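Local coordinates for antifreeze protein (Marinomonas primoryensis, PDB 5JUH) that belongs to a giant adhesin that binds its Antarctic bacterium to diatoms and ice, this C-terminal RTX domain probably serving type I secretion, at residues 108-117 / 165-176; 94-102 / 120-128. All blocks are in the same frame, centred on the assembly; numbering follows the deposited sequence. Where two conformers were deposited one is given.

How the interactions relate
Interaction 1 (108-117 / 165-176) and interaction 2 (94-102 / 120-128) lie in two facing sheets, their centres about 13 Å apart. Interaction 2 pairs strands of the RTX beta-roll; in interaction 1 strand 163-168 extends the roll's other sheet beside 110-111. Along the chain the segments alternate: 94-102, 108-117, 120-128, then 165-176. Side chains of the two contacts meet between the sheets: CE1 of F114 lies 3.5 Å from CD2 of L121, and CG2 of V165 lies 3.6 Å from CD1 of L99. Calcium ions bound by D95, D101, D109 and D175 lie at the strand ends and in the loops of the two contacts, consistent with a calcium-stabilised fold.

Interaction 1 of 2, residues 108-117 / 165-176; sequences IDTITDFNAA and VANFGSDSNFDS. With CA (calcium ion), chain E; CA (calcium ion), chain B.
F168 and F114 form an offset edge-to-face pair, the edge of F168 toward the face of F114, where strand 163-168 extends a sheet of the RTX beta-roll in parallel beside 110-111, the last roll strand of that sheet. T110 pairs with N167 and I111 with F168; a second, single bridge joins N115 to N173. The register shifts by one residue between the two ladders, where the type I turn G169-S172 lies. Backbone bonds alternate between the segments: N167 N to D109 O, I111 N to N167 O and G169 N to I111 O (2.8 Å), then, past the turn, N173 N to F114 O and A116 N to N173 O (2.9 Å). S172 OG closes the turn by donating to G169 O and links across to the other segment by receiving F114 N at 3.1 Å.

F114, F168 and F174 form an aromatic cluster. With CG of F114 trans to its backbone N (chi1 -176°), the F114 and F168 side chains run side by side; their planes stand at 66° and CB of F114 meets the F168 edge, 3.7 Å from CD1. One face of F168 is covered by F174 CZ, 3.9 Å above the ring centre. CD1 of I111 touches both F168 CE1 and A166 CB, on the side of the sheet that faces L121 and F97 of the opposite sheet.

Just before strand 110-111, D109 binds one calcium ion with D82, L84 and D86; near the end of 165-176, D175 binds another with N177, V179, G181 and D186. On the face bearing T110 and N167, one water donates to I108 O and to N167 OD1 and accepts from T110 OG1 at 2.7 Å.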
loop_
_atom_site.group_PDB
_atom_site.type_symbol
_atom_site.label_atom_id
_atom_site.label_comp_id
_atom_site.label_asym_id
_atom_site.label_seq_id
_atom_site.Cartn_x
_atom_site.Cartn_y
_atom_site.Cartn_z
ATOM N N ILE A 108 10.582 -3.959 -8.012
ATOM C CA ILE A 108 9.282 -3.821 -7.341
ATOM C C ILE A 108 8.123 -4.066 -8.306
ATOM O O ILE A 108 8.231 -3.903 -9.497
ATOM C CB ILE A 108 9.077 -2.428 -6.668
ATOM C CG1 ILE A 108 8.942 -1.319 -7.656
ATOM C CG2 ILE A 108 10.180 -2.143 -5.682
ATOM C CD1 ILE A 108 8.795 0.053 -7.076
ATOM N N ASP A 109 7.000 -4.506 -7.712
ATOM C CA ASP A 109 5.793 -4.810 -8.482
ATOM C C ASP A 109 5.062 -3.563 -9.028
ATOM O O ASP A 109 5.197 -2.482 -8.504
ATOM C CB ASP A 109 4.846 -5.635 -7.666
ATOM C CG ASP A 109 5.462 -6.998 -7.290
ATOM O OD1 ASP A 109 6.313 -7.618 -8.081
ATOM O OD2 ASP A 109 5.028 -7.465 -6.153
ATOM N N THR A 110 4.265 -3.811 -10.080
ATOM C CA THR A 110 3.308 -2.833 -10.606
ATOM C C THR A 110 1.929 -3.240 -10.125
ATOM O O THR A 110 1.524 -4.419 -10.238
ATOM C CB THR A 110 3.384 -2.798 -12.083
ATOM O OG1 THR A 110 4.657 -2.348 -12.510
ATOM C CG2 THR A 110 2.279 -1.915 -12.671
ATOM N N ILE A 111 1.194 -2.267 -9.581
ATOM C CA ILE A 111 -0.225 -2.426 -9.275
ATOM C C ILE A 111 -0.945 -1.603 -10.320
ATOM O O ILE A 111 -0.813 -0.374 -10.299
ATOM C CB ILE A 111 -0.589 -1.995 -7.845
ATOM C CG1 ILE A 111 0.178 -2.881 -6.818
ATOM C CG2 ILE A 111 -2.104 -2.104 -7.692
ATOM C CD1 ILE A 111 0.092 -2.307 -5.451
ATOM N N THR A 112 -1.677 -2.240 -11.194
ATOM C CA THR A 112 -2.222 -1.520 -12.351
ATOM C C THR A 112 -3.437 -0.645 -12.009
ATOM O O THR A 112 -3.525 0.415 -12.673
ATOM C CB THR A 112 -2.626 -2.394 -13.486
ATOM O OG1 THR A 112 -3.744 -3.164 -13.123
ATOM C CG2 THR A 112 -1.514 -3.358 -13.969
ATOM N N ASP A 113 -4.205 -0.971 -10.948
ATOM C CA ASP A 113 -5.511 -0.389 -10.825
ATOM C C ASP A 113 -5.827 -0.138 -9.341
ATOM O O ASP A 113 -6.974 -0.443 -8.887
ATOM C CB ASP A 113 -6.574 -1.316 -11.449
ATOM C CG ASP A 113 -6.733 -2.650 -10.620
ATOM O OD1 ASP A 113 -5.726 -3.134 -9.975
ATOM O OD2 ASP A 113 -7.871 -3.184 -10.691
ATOM N N PHE A 114 -4.882 0.456 -8.588
ATOM C CA PHE A 114 -5.163 0.658 -7.172
ATOM C C PHE A 114 -6.253 1.746 -7.063
ATOM O O PHE A 114 -5.997 2.875 -7.462
ATOM C CB PHE A 114 -3.912 1.115 -6.447
ATOM C CG PHE A 114 -4.087 1.257 -4.944
ATOM C CD1 PHE A 114 -4.096 0.119 -4.197
ATOM C CD2 PHE A 114 -4.274 2.473 -4.316
ATOM C CE1 PHE A 114 -4.272 0.156 -2.872
ATOM C CE2 PHE A 114 -4.436 2.568 -2.907
ATOM C CZ PHE A 114 -4.456 1.388 -2.237
ATOM N N ASN A 115 -7.322 1.415 -6.365
ATOM C CA ASN A 115 -8.415 2.358 -6.110
ATOM C C ASN A 115 -8.382 2.625 -4.626
ATOM O O ASN A 115 -8.827 1.809 -3.817
ATOM C CB ASN A 115 -9.726 1.761 -6.560
ATOM C CG ASN A 115 -10.896 2.655 -6.302
ATOM O OD1 ASN A 115 -10.791 3.699 -5.662
ATOM N ND2 ASN A 115 -12.058 2.233 -6.712
ATOM N N ALA A 116 -8.043 3.852 -4.243
ATOM C CA ALA A 116 -7.803 4.188 -2.841
ATOM C C ALA A 116 -9.123 4.127 -2.024
ATOM O O ALA A 116 -9.049 4.071 -0.769
ATOM C CB ALA A 116 -7.162 5.569 -2.625
ATOM N N ALA A 117 -10.280 4.306 -2.670
ATOM C CA ALA A 117 -11.536 4.207 -1.931
ATOM C C ALA A 117 -11.955 2.781 -1.615
ATOM O O ALA A 117 -12.851 2.592 -0.775
ATOM C CB ALA A 117 -12.646 4.759 -2.800
ATOM N N VAL A 165 7.053 1.706 -2.897
ATOM C CA VAL A 165 6.671 0.342 -2.521
ATOM C C VAL A 165 6.249 -0.485 -3.724
ATOM O O VAL A 165 6.185 -1.730 -3.671
ATOM C CB VAL A 165 5.619 0.335 -1.386
ATOM C CG1 VAL A 165 6.022 1.163 -0.171
ATOM C CG2 VAL A 165 4.235 0.730 -1.891
ATOM N N ALA A 166 5.797 0.238 -4.757
ATOM C CA ALA A 166 5.228 -0.355 -5.971
ATOM C C ALA A 166 5.219 0.746 -7.018
ATOM O O ALA A 166 5.218 1.896 -6.649
ATOM C CB ALA A 166 3.801 -0.921 -5.809
ATOM N N ASN A 167 5.074 0.369 -8.290
ATOM C CA ASN A 167 4.750 1.357 -9.319
ATOM C C ASN A 167 3.270 1.276 -9.556
ATOM O O ASN A 167 2.741 0.201 -9.784
ATOM C CB ASN A 167 5.529 1.016 -10.588
ATOM C CG ASN A 167 7.019 1.267 -10.387
ATOM O OD1 ASN A 167 7.856 0.365 -10.630
ATOM N ND2 ASN A 167 7.329 2.367 -9.945
ATOM N N PHE A 168 2.560 2.365 -9.433
ATOM C CA PHE A 168 1.131 2.451 -9.632
ATOM C C PHE A 168 0.797 2.756 -11.063
ATOM O O PHE A 168 1.335 3.695 -11.607
ATOM C CB PHE A 168 0.512 3.420 -8.643
ATOM C CG PHE A 168 0.606 2.981 -7.203
ATOM C CD1 PHE A 168 -0.345 2.077 -6.745
ATOM C CD2 PHE A 168 1.685 3.305 -6.417
ATOM C CE1 PHE A 168 -0.320 1.614 -5.473
ATOM C CE2 PHE A 168 1.799 2.789 -5.142
ATOM C CZ PHE A 168 0.782 1.921 -4.694
ATOM N N GLY A 169 0.005 1.924 -11.723
ATOM C CA GLY A 169 -0.286 2.014 -13.125
ATOM C C GLY A 169 -1.428 2.927 -13.495
ATOM O O GLY A 169 -1.950 3.614 -12.631
ATOM N N SER A 170 -1.808 2.920 -14.763
ATOM C CA SER A 170 -2.710 3.994 -15.262
ATOM C C SER A 170 -4.103 3.877 -14.918
ATOM O O SER A 170 -4.847 4.846 -15.073
ATOM C CB SER A 170 -2.614 4.121 -16.807
ATOM O OG SER A 170 -2.691 2.809 -17.293
ATOM N N ASP A 171 -4.552 2.761 -14.372
ATOM C CA ASP A 171 -5.888 2.689 -13.929
ATOM C C ASP A 171 -6.001 2.977 -12.426
ATOM O O ASP A 171 -7.102 2.806 -11.879
ATOM C CB ASP A 171 -6.417 1.276 -14.208
ATOM C CG ASP A 171 -6.524 0.954 -15.679
ATOM O OD1 ASP A 171 -6.990 1.844 -16.402
ATOM O OD2 ASP A 171 -6.238 -0.193 -16.060
ATOM N N SER A 172 -4.935 3.462 -11.767
ATOM C CA SER A 172 -5.012 3.764 -10.340
ATOM C C SER A 172 -5.729 5.092 -10.101
ATOM O O SER A 172 -5.752 5.997 -10.952
ATOM C CB SER A 172 -3.575 3.784 -9.776
ATOM O OG SER A 172 -2.984 2.506 -9.907
ATOM N N ASN A 173 -6.222 5.229 -8.889
ATOM C CA ASN A 173 -7.020 6.423 -8.506
ATOM C C ASN A 173 -6.794 6.648 -7.051
ATOM O O ASN A 173 -7.327 5.824 -6.237
ATOM C CB ASN A 173 -8.443 6.279 -8.831
ATOM C CG ASN A 173 -9.203 7.549 -8.656
ATOM O OD1 ASN A 173 -8.773 8.485 -8.046
ATOM N ND2 ASN A 173 -10.338 7.619 -9.288
ATOM N N PHE A 174 -6.103 7.693 -6.616
ATOM C CA PHE A 174 -5.890 7.948 -5.225
ATOM C C PHE A 174 -6.946 8.881 -4.562
ATOM O O PHE A 174 -6.784 9.287 -3.439
ATOM C CB PHE A 174 -4.476 8.493 -5.004
ATOM C CG PHE A 174 -3.365 7.432 -4.954
ATOM C CD1 PHE A 174 -3.280 6.443 -5.857
ATOM C CD2 PHE A 174 -2.487 7.454 -4.005
ATOM C CE1 PHE A 174 -2.311 5.483 -5.802
ATOM C CE2 PHE A 174 -1.438 6.530 -3.955
ATOM C CZ PHE A 174 -1.386 5.541 -4.846
ATOM N N ASP A 175 -8.062 9.085 -5.208
ATOM C CA ASP A 175 -9.189 9.859 -4.666
ATOM C C ASP A 175 -10.061 8.941 -3.834
ATOM O O ASP A 175 -10.986 8.287 -4.335
ATOM C CB ASP A 175 -9.960 10.418 -5.807
ATOM C CG ASP A 175 -11.212 11.333 -5.314
ATOM O OD1 ASP A 175 -11.273 11.774 -4.108
ATOM O OD2 ASP A 175 -12.081 11.500 -6.222
ATOM N N SER A 176 -9.774 8.885 -2.542
ATOM C CA SER A 176 -10.514 7.930 -1.647
ATOM C C SER A 176 -11.905 8.389 -1.314
ATOM O O SER A 176 -12.773 7.595 -1.075
ATOM C CB SER A 176 -9.727 7.660 -0.405
ATOM O OG SER A 176 -9.484 8.835 0.381
HETATM CA CA CA E . 7.578 -9.517 -7.471
HETATM CA CA CA B . -10.533 13.407 -2.903
HETATM O O HOH W 1 7.153 -2.302 -11.488
HETATM O O HOH W 2 6.228 -9.899 -5.582
HETATM O O HOH W 3 -5.670 -2.356 -14.959
HETATM O O HOH W 4 -10.034 15.196 -1.308
HETATM O O HOH W 5 8.816 -7.669 -6.425
#

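Interaction 2 of 2, residues 94-102 / 120-128; sequences SDIFILNDT and ALDLTDLLT. With CA (calcium ion), chain C; CA (calcium ion), chain H; CA (calcium ion), chain G.
Strands 96-98 and 120-122, a parallel pair in the other sheet of the RTX beta-roll, have axes 4.6 Å apart at closest approach and 27° from aligned, with I96, F97 and I98 paired to A120, L121 and D122. The ladder runs A120 N to D95 O, F97 N to A120 O, D122 N to F97 O and L99 N to D122 O, the last lengthened to 3.2 Å as the strands end.

On one face, CB of D122 touches both I98 CG1 (3.9 Å) and I96 CG2, the I98 and D122 side chains running side by side and pointing the same way, while D122 OD1 receives both N and OG1 of T124 in an Asx turn at the start of the helix. Beyond the strands, CG of D125 sits opposite its backbone N (chi1 -165°), and OD2 takes D101 N at 2.8 Å through its anti lone pair, in a nearly straight bond. D101 itself binds calcium through OD1, together with T102 O and five waters. L126 CD1 lies 3.9 Å from L99 CB, and a water accepts from D125 N and lies within bonding distance of L99 O and D122 O.

Just before strand 96-98, D95 bridges two calcium ions, with OD1 on one and OD2 on both. L99 and L121 face strand 163-168 of the opposite sheet, strand 120-122 is flanked by strand 187-192, and L127 of helix 124-127 packs on helix 140-150.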
loop_
_atom_site.group_PDB
_atom_site.type_symbol
_atom_site.label_atom_id
_atom_site.label_comp_id
_atom_site.label_asym_id
_atom_site.label_seq_id
_atom_site.Cartn_x
_atom_site.Cartn_y
_atom_site.Cartn_z
ATOM N N SER A 94 -12.768 -4.829 -3.222
ATOM C CA SER A 94 -11.812 -4.136 -2.406
ATOM C C SER A 94 -10.664 -5.141 -2.173
ATOM O O SER A 94 -10.869 -6.148 -1.466
ATOM C CB SER A 94 -12.403 -3.800 -1.062
ATOM O OG SER A 94 -13.410 -2.774 -1.238
ATOM N N ASP A 95 -9.545 -4.932 -2.838
ATOM C CA ASP A 95 -8.476 -5.929 -2.926
ATOM C C ASP A 95 -7.335 -5.486 -2.072
ATOM O O ASP A 95 -6.958 -4.301 -2.040
ATOM C CB ASP A 95 -8.065 -6.066 -4.410
ATOM C CG ASP A 95 -9.228 -6.463 -5.268
ATOM O OD1 ASP A 95 -9.828 -7.514 -5.007
ATOM O OD2 ASP A 95 -9.613 -5.686 -6.126
ATOM N N ILE A 96 -6.674 -6.474 -1.459
ATOM C CA ILE A 96 -5.446 -6.196 -0.698
ATOM C C ILE A 96 -4.270 -6.634 -1.600
ATOM O O ILE A 96 -4.220 -7.761 -2.077
ATOM C CB ILE A 96 -5.391 -7.010 0.609
ATOM C CG1 ILE A 96 -6.513 -6.567 1.524
ATOM C CG2 ILE A 96 -4.015 -6.918 1.246
ATOM C CD1 ILE A 96 -6.774 -7.492 2.679
ATOM N N PHE A 97 -3.355 -5.722 -1.805
ATOM C CA PHE A 97 -2.122 -6.030 -2.480
ATOM C C PHE A 97 -1.027 -6.148 -1.465
ATOM O O PHE A 97 -0.717 -5.204 -0.747
ATOM C CB PHE A 97 -1.741 -4.917 -3.530
ATOM C CG PHE A 97 -2.837 -4.702 -4.557
ATOM C CD1 PHE A 97 -2.840 -5.389 -5.741
ATOM C CD2 PHE A 97 -3.856 -3.749 -4.383
ATOM C CE1 PHE A 97 -3.818 -5.212 -6.697
ATOM C CE2 PHE A 97 -4.847 -3.574 -5.320
ATOM C CZ PHE A 97 -4.800 -4.257 -6.480
ATOM N N ILE A 98 -0.493 -7.370 -1.337
ATOM C CA ILE A 98 0.647 -7.577 -0.431
ATOM C C ILE A 98 1.945 -7.324 -1.103
ATOM O O ILE A 98 2.159 -7.865 -2.176
ATOM C CB ILE A 98 0.615 -9.051 0.134
ATOM C CG1 ILE A 98 -0.717 -9.362 0.833
ATOM C CG2 ILE A 98 1.772 -9.245 1.098
ATOM C CD1 ILE A 98 -0.853 -10.831 1.278
ATOM N N LEU A 99 2.771 -6.467 -0.553
ATOM C CA LEU A 99 3.995 -6.072 -1.217
ATOM C C LEU A 99 5.206 -6.538 -0.379
ATOM O O LEU A 99 5.249 -6.441 0.809
ATOM C CB LEU A 99 4.053 -4.519 -1.362
ATOM C CG LEU A 99 2.952 -4.086 -2.364
ATOM C CD1 LEU A 99 2.983 -2.571 -2.342
ATOM C CD2 LEU A 99 3.263 -4.510 -3.772
ATOM N N ASN A 100 6.188 -6.977 -1.104
ATOM C CA ASN A 100 7.498 -7.400 -0.605
ATOM C C ASN A 100 8.464 -6.266 -0.650
ATOM O O ASN A 100 8.525 -5.469 -1.603
ATOM C CB ASN A 100 7.965 -8.646 -1.390
ATOM C CG ASN A 100 8.133 -8.392 -2.854
ATOM O OD1 ASN A 100 9.276 -8.687 -3.463
ATOM N ND2 ASN A 100 7.088 -7.884 -3.473
ATOM N N ASP A 101 9.367 -6.265 0.303
ATOM C CA ASP A 101 10.444 -5.281 0.306
ATOM C C ASP A 101 11.624 -5.875 -0.501
ATOM O O ASP A 101 12.180 -6.833 -0.158
ATOM C CB ASP A 101 10.876 -5.162 1.767
ATOM C CG ASP A 101 11.797 -4.056 2.025
ATOM O OD1 ASP A 101 12.164 -3.291 1.098
ATOM O OD2 ASP A 101 12.319 -3.976 3.256
ATOM N N THR A 102 12.075 -5.215 -1.477
ATOM C CA THR A 102 13.235 -5.581 -2.289
ATOM C C THR A 102 14.361 -4.609 -1.935
ATOM O O THR A 102 14.118 -3.557 -1.449
ATOM C CB THR A 102 12.982 -5.536 -3.821
ATOM O OG1 THR A 102 12.709 -4.170 -4.152
ATOM C CG2 THR A 102 11.852 -6.447 -4.254
ATOM N N ALA A 120 -6.441 -1.868 -0.663
ATOM C CA ALA A 120 -5.521 -1.616 0.447
ATOM C C ALA A 120 -4.176 -2.207 0.146
ATOM O O ALA A 120 -4.065 -3.038 -0.688
ATOM C CB ALA A 120 -6.065 -2.262 1.722
ATOM N N LEU A 121 -3.149 -1.716 0.802
ATOM C CA LEU A 121 -1.809 -2.216 0.656
ATOM C C LEU A 121 -1.322 -2.823 1.976
ATOM O O LEU A 121 -1.356 -2.184 3.013
ATOM C CB LEU A 121 -0.878 -1.064 0.353
ATOM C CG LEU A 121 -1.204 -0.189 -0.881
ATOM C CD1 LEU A 121 -0.231 0.953 -1.011
ATOM C CD2 LEU A 121 -1.113 -1.055 -2.145
ATOM N N ASP A 122 -0.876 -4.066 1.915
ATOM C CA ASP A 122 -0.234 -4.694 3.081
ATOM C C ASP A 122 1.264 -4.392 3.008
ATOM O O ASP A 122 1.950 -4.974 2.153
ATOM C CB ASP A 122 -0.571 -6.186 3.159
ATOM C CG ASP A 122 0.014 -6.857 4.417
ATOM O OD1 ASP A 122 1.019 -6.332 4.945
ATOM O OD2 ASP A 122 -0.588 -7.863 4.866
ATOM N N LEU A 123 1.688 -3.524 3.884
ATOM C CA LEU A 123 3.058 -3.081 3.840
ATOM C C LEU A 123 3.915 -3.634 4.970
ATOM O O LEU A 123 4.927 -3.137 5.190
ATOM C CB LEU A 123 3.120 -1.504 3.948
ATOM C CG LEU A 123 2.376 -0.839 2.757
ATOM C CD1 LEU A 123 2.553 0.675 2.912
ATOM C CD2 LEU A 123 2.937 -1.272 1.377
ATOM N N THR A 124 3.395 -4.634 5.634
ATOM C CA THR A 124 4.145 -5.227 6.779
ATOM C C THR A 124 5.587 -5.563 6.469
ATOM O O THR A 124 6.423 -5.241 7.219
ATOM C CB THR A 124 3.417 -6.500 7.273
ATOM O OG1 THR A 124 2.060 -6.208 7.590
ATOM C CG2 THR A 124 4.107 -7.062 8.534
ATOM N N ASP A 125 5.801 -6.144 5.295
ATOM C CA ASP A 125 7.184 -6.525 4.973
ATOM C C ASP A 125 8.133 -5.354 4.756
ATOM O O ASP A 125 9.282 -5.449 4.981
ATOM C CB ASP A 125 7.172 -7.400 3.698
ATOM C CG ASP A 125 8.491 -8.152 3.491
ATOM O OD1 ASP A 125 8.849 -8.867 4.366
ATOM O OD2 ASP A 125 9.046 -7.968 2.479
ATOM N N LEU A 126 7.621 -4.226 4.367
ATOM C CA LEU A 126 8.443 -3.045 4.211
ATOM C C LEU A 126 8.728 -2.316 5.506
ATOM O O LEU A 126 9.613 -1.537 5.566
ATOM C CB LEU A 126 7.699 -2.057 3.234
ATOM C CG LEU A 126 7.836 -2.727 1.862
ATOM C CD1 LEU A 126 6.688 -3.408 1.280
ATOM C CD2 LEU A 126 8.530 -1.828 0.949
ATOM N N LEU A 127 7.871 -2.504 6.482
ATOM C CA LEU A 127 7.867 -1.749 7.700
ATOM C C LEU A 127 8.561 -2.449 8.874
ATOM O O LEU A 127 9.128 -1.815 9.730
ATOM C CB LEU A 127 6.450 -1.373 8.048
ATOM C CG LEU A 127 5.854 -0.328 7.106
ATOM C CD1 LEU A 127 4.368 -0.338 7.229
ATOM C CD2 LEU A 127 6.438 1.093 7.384
ATOM N N THR A 128 8.480 -3.762 8.864
ATOM C CA THR A 128 8.975 -4.561 10.024
ATOM C C THR A 128 10.466 -4.463 10.278
ATOM O O THR A 128 10.849 -4.425 11.462
ATOM C CB THR A 128 8.546 -6.034 9.956
ATOM O OG1 THR A 128 9.078 -6.632 8.790
ATOM C CG2 THR A 128 7.052 -6.144 9.914
HETATM CA CA CA C . 13.498 -1.828 -0.126
HETATM CA CA CA H . -11.118 -7.947 -6.935
HETATM CA CA CA G . -10.263 -3.544 -6.608
HETATM O O HOH W 6 3.896 -6.792 3.178
HETATM O O HOH W 7 11.434 -3.983 6.340
HETATM O O HOH W 8 12.331 -1.715 -2.172
HETATM O O HOH W 9 11.438 -0.638 -0.486
HETATM O O HOH W 10 15.295 -2.625 1.260
HETATM O O HOH W 11 13.698 -0.050 1.257
HETATM O O HOH W 12 15.065 -0.695 -1.163
#